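Local atomic coordinates of putative phosphosugar isomerase (Clostridium difficile, PDB entry 3G68), a protein that is predicted to bind carbohydrate derivatives and probably acts as a phosphosugar isomerase of the double-SIS-domain type. Residues D6-T11 with A189-S194; S140-K145 with L231-I236; T223-L228 with N313-I318. All coordinates share one frame; numbering follows the deposited sequence.

Overall arrangement
The chain carries two five-stranded parallel sheets of order 2-1-3-4-5, as expected for a double-SIS protein. From the first half of the chain, helix 4-20 packs on helix 187-200 (interaction 1) and the loop before helix 145-165 on the end of helix 220-234 (interaction 2), both in the second half; interaction 3 sets helix 220-234 against the start of helix 316-324. Contact centres are about 16 Å (1 and 2), about 13 Å (1 and 3) and about 11 Å (2 and 3) apart. Segments of 1 and 2 alternate along the chain, as do those of 2 and 3, whereas 1 closes before 3 opens. A salt bridge from E10 OE2 to K145 NZ (2.9 Å) joins interactions 1 and 2.

Interaction 1. Residues D6-T11 with A189-S194; sequences DYMLET and AVYKLS. With EDO (1,2-ethanediol), chain E.
The N-terminal helix 4-20 meets helix 187-200 through a CH-pi contact of L9 with Y191. The L9 methyl CD2 sits 3.6 Å from the centroid of the Y191 ring and only 1° off its normal, nearly equidistant from all six ring carbons. In L9 the CG is anti to the carbonyl carbon (chi1 -67°) and CD1 continues the extended line of the chain, so that CD2 is the branch turned onto the ring while CD1 passes the phenol end, 4.0 Å from Y191 OH. Selenomethionine M8 takes a different position on the same ring: its chain bends at the selenium, and the terminal CE reaches the ring edge, near the plane, 3.9 Å from Y191 CD2. One aromatic side chain thus receives two neighbouring residues, L9 over one face and M8 at the edge. In this double-SIS protein the pairing links the start of the chain to helix 187-200, which follows the last strand of the first sheet and precedes the first strand of the second in the chain; L320 of helix 316-324 also packs on Y191. Within helix 187-200, V190 O accepts from both S194 N and S194 OG, the hydroxyl at 2.7 Å standing well out of the carbonyl plane (42°). The K192 chain is extended beyond CG, and its NZ holds both hydroxyls of a bound 1,2-ethanediol, 2.8 Å to O1 and 3.1 Å to O2. That diol, probably from the crystallisation liquor, is also bonded to D6 OD1 and T3 OG1 of the second subunit.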
# COMPACT_ATOMS: atom_id res chain seq x y z
N ASP B 6 24.55 23.35 -30.60
CA ASP B 6 23.52 22.43 -31.07
C ASP B 6 24.12 21.07 -31.38
O ASP B 6 23.59 20.05 -30.94
CB ASP B 6 22.78 22.96 -32.31
CG ASP B 6 21.95 24.21 -32.03
OD1 ASP B 6 21.37 24.35 -30.94
OD2 ASP B 6 21.89 25.07 -32.91
N TYR B 7 25.23 21.07 -32.13
CA TYR B 7 25.91 19.84 -32.49
C TYR B 7 26.50 19.15 -31.28
O TYR B 7 26.45 17.92 -31.24
CB TYR B 7 26.95 20.06 -33.58
CG TYR B 7 26.37 20.45 -34.92
CD1 TYR B 7 25.38 19.67 -35.53
CD2 TYR B 7 26.86 21.55 -35.64
CE1 TYR B 7 24.86 20.00 -36.78
CE2 TYR B 7 26.35 21.88 -36.90
CZ TYR B 7 25.35 21.12 -37.45
OH TYR B 7 24.84 21.42 -38.68
N MSE B 8 27.07 19.90 -30.32
CA MSE B 8 27.58 19.29 -29.06
C MSE B 8 26.43 18.60 -28.30
O MSE B 8 26.51 17.43 -27.96
CB MSE B 8 28.26 20.32 -28.15
CG MSE B 8 29.58 20.78 -28.68
SE MSE B 8 30.28 22.20 -27.58
CE MSE B 8 30.72 20.89 -25.99
N LEU B 9 25.33 19.33 -28.09
CA LEU B 9 24.17 18.79 -27.38
C LEU B 9 23.53 17.55 -28.05
O LEU B 9 22.98 16.69 -27.34
CB LEU B 9 23.14 19.90 -27.11
CG LEU B 9 23.63 20.96 -26.12
CD1 LEU B 9 22.63 22.10 -25.99
CD2 LEU B 9 23.92 20.39 -24.75
N GLU B 10 23.64 17.44 -29.39
CA GLU B 10 23.16 16.27 -30.16
C GLU B 10 24.03 15.02 -29.96
O GLU B 10 23.61 13.88 -30.23
CB GLU B 10 23.23 16.61 -31.66
CG GLU B 10 22.49 15.69 -32.56
CD GLU B 10 22.69 15.99 -34.04
OE1 GLU B 10 22.16 15.19 -34.83
OE2 GLU B 10 23.36 16.96 -34.43
N THR B 11 25.28 15.23 -29.55
CA THR B 11 26.29 14.19 -29.49
C THR B 11 25.91 12.92 -28.67
O THR B 11 25.98 11.83 -29.22
CB THR B 11 27.70 14.78 -29.18
OG1 THR B 11 27.99 15.80 -30.15
CG2 THR B 11 28.77 13.69 -29.28
N ALA B 189 25.75 16.95 -18.04
CA ALA B 189 26.12 17.54 -16.74
C ALA B 189 27.42 18.37 -16.85
O ALA B 189 27.52 19.50 -16.30
CB ALA B 189 26.25 16.46 -15.66
N VAL B 190 28.41 17.81 -17.56
CA VAL B 190 29.68 18.53 -17.79
C VAL B 190 29.46 19.83 -18.61
O VAL B 190 30.03 20.88 -18.31
CB VAL B 190 30.75 17.58 -18.42
CG1 VAL B 190 32.00 18.39 -18.91
CG2 VAL B 190 31.12 16.48 -17.41
N TYR B 191 28.61 19.76 -19.63
CA TYR B 191 28.25 20.92 -20.46
C TYR B 191 27.65 22.05 -19.59
O TYR B 191 28.06 23.23 -19.68
CB TYR B 191 27.27 20.47 -21.55
CG TYR B 191 26.91 21.51 -22.56
CD1 TYR B 191 25.98 22.48 -22.28
CD2 TYR B 191 27.48 21.48 -23.84
CE1 TYR B 191 25.64 23.43 -23.22
CE2 TYR B 191 27.15 22.43 -24.79
CZ TYR B 191 26.24 23.40 -24.46
OH TYR B 191 25.88 24.38 -25.33
N LYS B 192 26.69 21.70 -18.73
CA LYS B 192 26.06 22.66 -17.84
C LYS B 192 27.08 23.34 -16.91
O LYS B 192 27.06 24.55 -16.77
CB LYS B 192 25.00 21.97 -17.00
CG LYS B 192 23.74 21.58 -17.78
CD LYS B 192 22.87 20.70 -16.86
CE LYS B 192 21.54 20.33 -17.46
NZ LYS B 192 20.78 19.43 -16.54
N LEU B 193 27.96 22.56 -16.30
CA LEU B 193 28.98 23.15 -15.41
C LEU B 193 29.97 24.01 -16.23
O LEU B 193 30.37 25.09 -15.80
CB LEU B 193 29.70 22.08 -14.65
CG LEU B 193 28.88 21.34 -13.59
CD1 LEU B 193 29.59 20.06 -13.21
CD2 LEU B 193 28.67 22.28 -12.39
N SER B 194 30.32 23.53 -17.42
CA SER B 194 31.17 24.32 -18.33
C SER B 194 30.59 25.70 -18.63
O SER B 194 31.30 26.71 -18.57
CB SER B 194 31.42 23.55 -19.61
OG SER B 194 32.10 22.34 -19.35
C1 EDO E . 17.69 18.78 -18.13
O1 EDO E . 17.96 19.35 -16.85
C2 EDO E . 18.04 17.30 -18.05
O2 EDO E . 19.46 17.08 -18.02

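Interaction 2. Residues S140-K145 with L231-I236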
# COMPACT_ATOMS: atom_id res chain seq x y z
N SER B 140 29.29 22.84 -39.63
CA SER B 140 30.12 23.77 -38.90
C SER B 140 31.54 23.46 -39.31
O SER B 140 31.92 22.30 -39.41
CB SER B 140 29.97 23.60 -37.39
OG SER B 140 30.83 24.51 -36.71
N GLY B 141 32.30 24.51 -39.57
CA GLY B 141 33.72 24.37 -39.83
C GLY B 141 34.43 23.87 -38.57
O GLY B 141 35.49 23.24 -38.67
N ALA B 142 33.83 24.10 -37.39
CA ALA B 142 34.44 23.68 -36.11
C ALA B 142 33.75 22.41 -35.57
O ALA B 142 32.93 22.47 -34.68
CB ALA B 142 34.37 24.85 -35.10
N LYS B 143 34.12 21.26 -36.12
CA LYS B 143 33.47 19.97 -35.79
C LYS B 143 33.70 19.56 -34.35
O LYS B 143 34.84 19.64 -33.85
CB LYS B 143 33.99 18.82 -36.68
CG LYS B 143 33.93 19.06 -38.20
CD LYS B 143 32.52 18.97 -38.72
CE LYS B 143 32.49 18.85 -40.24
NZ LYS B 143 32.74 20.09 -40.96
N THR B 144 32.62 19.09 -33.70
CA THR B 144 32.64 18.62 -32.31
C THR B 144 32.02 17.24 -32.26
O THR B 144 32.69 16.26 -31.97
CB THR B 144 31.91 19.63 -31.39
OG1 THR B 144 30.61 19.91 -31.89
CG2 THR B 144 32.70 21.00 -31.31
N LYS B 145 30.73 17.18 -32.54
CA LYS B 145 29.99 15.91 -32.63
C LYS B 145 30.75 14.84 -33.42
O LYS B 145 30.87 13.70 -32.98
CB LYS B 145 28.64 16.19 -33.34
CG LYS B 145 27.82 14.97 -33.67
CD LYS B 145 26.48 15.37 -34.30
CE LYS B 145 26.61 15.96 -35.71
NZ LYS B 145 25.26 15.96 -36.43
N LEU B 231 42.13 27.55 -31.89
CA LEU B 231 42.84 28.30 -32.92
C LEU B 231 41.90 28.72 -34.04
O LEU B 231 41.91 29.88 -34.46
CB LEU B 231 43.98 27.48 -33.54
CG LEU B 231 44.86 28.14 -34.62
CD1 LEU B 231 46.25 27.45 -34.65
CD2 LEU B 231 44.22 28.16 -36.04
N GLU B 232 41.11 27.78 -34.51
CA GLU B 232 40.19 28.04 -35.64
C GLU B 232 39.09 29.04 -35.32
O GLU B 232 38.63 29.74 -36.20
CB GLU B 232 39.57 26.73 -36.09
CG GLU B 232 40.55 25.75 -36.74
CD GLU B 232 39.95 24.37 -37.05
OE1 GLU B 232 38.91 23.98 -36.48
OE2 GLU B 232 40.57 23.65 -37.86
N THR B 233 38.70 29.13 -34.05
CA THR B 233 37.56 29.97 -33.65
C THR B 233 37.95 31.27 -32.95
O THR B 233 37.33 32.32 -33.17
CB THR B 233 36.58 29.14 -32.78
OG1 THR B 233 37.25 28.64 -31.61
CG2 THR B 233 36.02 27.98 -33.60
N MSE B 234 38.95 31.19 -32.09
CA MSE B 234 39.46 32.38 -31.38
C MSE B 234 40.42 33.16 -32.27
O MSE B 234 40.69 34.35 -32.03
CB MSE B 234 40.16 31.99 -30.09
CG MSE B 234 39.29 31.21 -29.11
SE MSE B 234 38.00 32.36 -28.23
CE MSE B 234 39.25 33.32 -27.08
N ARG B 235 41.00 32.48 -33.27
CA ARG B 235 41.89 33.09 -34.27
C ARG B 235 43.09 33.85 -33.71
O ARG B 235 43.37 35.00 -34.08
CB ARG B 235 41.05 33.92 -35.21
CG ARG B 235 40.12 32.97 -35.90
CD ARG B 235 39.16 33.55 -36.74
NE ARG B 235 38.27 32.49 -37.15
CZ ARG B 235 37.18 32.66 -37.89
NH1 ARG B 235 36.84 33.85 -38.36
NH2 ARG B 235 36.44 31.59 -38.17
N ILE B 236 43.77 33.15 -32.82
CA ILE B 236 44.96 33.62 -32.14
C ILE B 236 45.87 32.40 -32.03
O ILE B 236 45.43 31.28 -32.31
CB ILE B 236 44.63 34.17 -30.71
CG1 ILE B 236 43.97 33.09 -29.84
CG2 ILE B 236 43.80 35.46 -30.80
CD1 ILE B 236 43.63 33.55 -28.42
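A142 and T233 face each other methyl to methyl, A142 CB lying 3.8 Å from T233 CG2, where the loop leading out of the first SIS sheet into helix 145-165 approaches the C-terminal end of helix 220-234. T233 is turned so that CG2 lies beside the backbone N and OG1 between that nitrogen and the carbonyl carbon (chi1 59°); the methyl therefore confronts A142, while the hydroxyl is hydrogen-bonded to K229 O. E232, one residue earlier, has an extended side chain, and its OE1 comes no closer than 4.1 Å to G141 O, a loose approach without a bond. The side chain of E232 is about 5 Å from a bound citrate, which probably comes from the crystallisation liquor but may mark a pocket. The loop holds its own shape through an ST turn, A142 N donating to S140 OG at 3.1 Å, and K143 folds back so that its NZ bonds to S140 O at 2.8 Å. K143 O is also bonded to K229 NZ, a second link to helix 220-234. Beyond the helix end, R235 takes positive phi, and its extended side chain runs back alongside the helix end: R235 NE donates to E232 O at 2.9 Å, nearly straight at 171°, with the oxygen in the guanidinium plane.

Interaction 3. Residues T223-L228 with N313-I318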
# COMPACT_ATOMS: atom_id res chain seq x y z
N THR B 223 43.94 16.97 -26.33
CA THR B 223 44.68 18.23 -26.06
C THR B 223 45.00 18.93 -27.36
O THR B 223 44.78 20.11 -27.49
CB THR B 223 45.93 17.96 -25.21
OG1 THR B 223 45.50 17.33 -23.99
CG2 THR B 223 46.71 19.25 -24.89
N LEU B 224 45.49 18.18 -28.34
CA LEU B 224 45.76 18.69 -29.68
C LEU B 224 44.48 19.18 -30.38
O LEU B 224 44.47 20.21 -31.05
CB LEU B 224 46.42 17.61 -30.52
CG LEU B 224 47.80 17.15 -30.09
CD1 LEU B 224 48.28 16.02 -31.07
CD2 LEU B 224 48.77 18.35 -30.09
N GLU B 225 43.39 18.45 -30.20
CA GLU B 225 42.10 18.81 -30.82
C GLU B 225 41.54 20.08 -30.21
O GLU B 225 41.08 20.97 -30.94
CB GLU B 225 41.09 17.67 -30.71
CG GLU B 225 39.68 18.00 -31.16
CD GLU B 225 39.56 18.46 -32.60
OE1 GLU B 225 40.53 18.29 -33.39
OE2 GLU B 225 38.45 18.94 -32.95
N ALA B 226 41.61 20.18 -28.89
CA ALA B 226 41.16 21.37 -28.17
C ALA B 226 41.92 22.61 -28.64
O ALA B 226 41.34 23.66 -28.89
CB ALA B 226 41.32 21.17 -26.65
N ALA B 227 43.22 22.46 -28.79
CA ALA B 227 44.07 23.54 -29.25
C ALA B 227 43.69 23.94 -30.68
O ALA B 227 43.53 25.13 -30.95
CB ALA B 227 45.55 23.15 -29.15
N LEU B 228 43.52 22.99 -31.60
CA LEU B 228 43.15 23.33 -33.00
C LEU B 228 41.79 24.04 -33.06
O LEU B 228 41.65 25.01 -33.79
CB LEU B 228 43.11 22.09 -33.90
CG LEU B 228 42.66 22.23 -35.35
CD1 LEU B 228 43.57 23.25 -36.13
CD2 LEU B 228 42.59 20.84 -36.09
N ASN B 313 34.32 13.25 -22.14
CA ASN B 313 33.95 14.41 -21.35
C ASN B 313 34.97 15.52 -21.24
O ASN B 313 34.57 16.66 -21.08
CB ASN B 313 33.69 13.99 -19.90
CG ASN B 313 32.59 12.95 -19.73
OD1 ASN B 313 32.61 12.23 -18.75
ND2 ASN B 313 31.61 12.89 -20.65
N PHE B 314 36.27 15.22 -21.30
CA PHE B 314 37.28 16.21 -20.86
C PHE B 314 37.33 17.56 -21.56
O PHE B 314 37.46 18.60 -20.90
CB PHE B 314 38.70 15.63 -20.80
CG PHE B 314 39.35 15.85 -19.48
CD1 PHE B 314 39.62 17.13 -19.03
CD2 PHE B 314 39.63 14.76 -18.65
CE1 PHE B 314 40.22 17.33 -17.76
CE2 PHE B 314 40.18 14.95 -17.41
CZ PHE B 314 40.46 16.23 -16.96
N ILE B 315 37.21 17.56 -22.89
CA ILE B 315 37.34 18.81 -23.63
C ILE B 315 36.02 19.52 -23.94
O ILE B 315 36.03 20.56 -24.60
CB ILE B 315 38.24 18.68 -24.90
CG1 ILE B 315 37.64 17.78 -25.96
CG2 ILE B 315 39.63 18.17 -24.53
CD1 ILE B 315 38.42 17.92 -27.30
N VAL B 316 34.90 18.98 -23.44
CA VAL B 316 33.59 19.67 -23.58
C VAL B 316 33.69 21.17 -23.24
O VAL B 316 33.22 22.00 -24.02
CB VAL B 316 32.47 18.95 -22.76
CG1 VAL B 316 31.19 19.78 -22.66
CG2 VAL B 316 32.16 17.65 -23.40
N PRO B 317 34.28 21.53 -22.08
CA PRO B 317 34.43 22.96 -21.74
C PRO B 317 35.17 23.80 -22.76
O PRO B 317 34.79 24.95 -22.99
CB PRO B 317 35.19 22.93 -20.40
CG PRO B 317 35.57 21.53 -20.19
CD PRO B 317 34.67 20.68 -20.93
N ILE B 318 36.20 23.23 -23.37
CA ILE B 318 37.01 23.96 -24.33
C ILE B 318 36.20 24.12 -25.62
O ILE B 318 36.19 25.21 -26.18
CB ILE B 318 38.38 23.27 -24.63
CG1 ILE B 318 39.20 23.09 -23.35
CG2 ILE B 318 39.16 24.14 -25.60
CD1 ILE B 318 39.49 24.37 -22.67
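E225 OE1 is gripped by two groups of helix 43-59, H47 ND1 and T44 OG1, while the other carboxylate oxygen, OE2, makes a salt bridge with K229 NZ one turn further along helix 220-234. In the double-SIS fold this ties the helix following the first strand of the second sheet to the corresponding helix of the first. The side chain of E225 leaves the backbone with CG anti to the backbone N (chi1 173°) and then bends at chi2, which takes the carboxylate to its polar partners and leaves the aliphatic CG for the apolar neighbour: I315 CD1 lies 4.1 Å from E225 CG, the two side chains meeting at about a right angle. Two gripped oxygens hold this buried carboxylate and so limit how far it can turn.

The apolar part of the contact centres on A226, whose single methyl faces two isoleucines three residues apart. I315 CG2 approaches A226 CB to 4.0 Å and I318 CG2 to 3.8 Å. In I315 the CG1 branch stands between the backbone N and the carbonyl carbon (chi1 67°), which leaves CD1 beside E225 CG and CG2 against A226 CB. I315 lies in a type I turn from N313 to V316 that leads into helix 316-324; its closing bond, V316 N to N313 O, is weak at 3.3 Å. The small alanine lets the backbones come near, A226 CA and I318 CA being 6.2 Å apart. Around them, Y147 and Y148 of helix 145-165 touch I315, and L263 and F261 of strand 258-264 touch I315 and I318 respectively. Alongside its contact with the alanine methyl, I318 CG2 also lies 4.0 Å from A226 O.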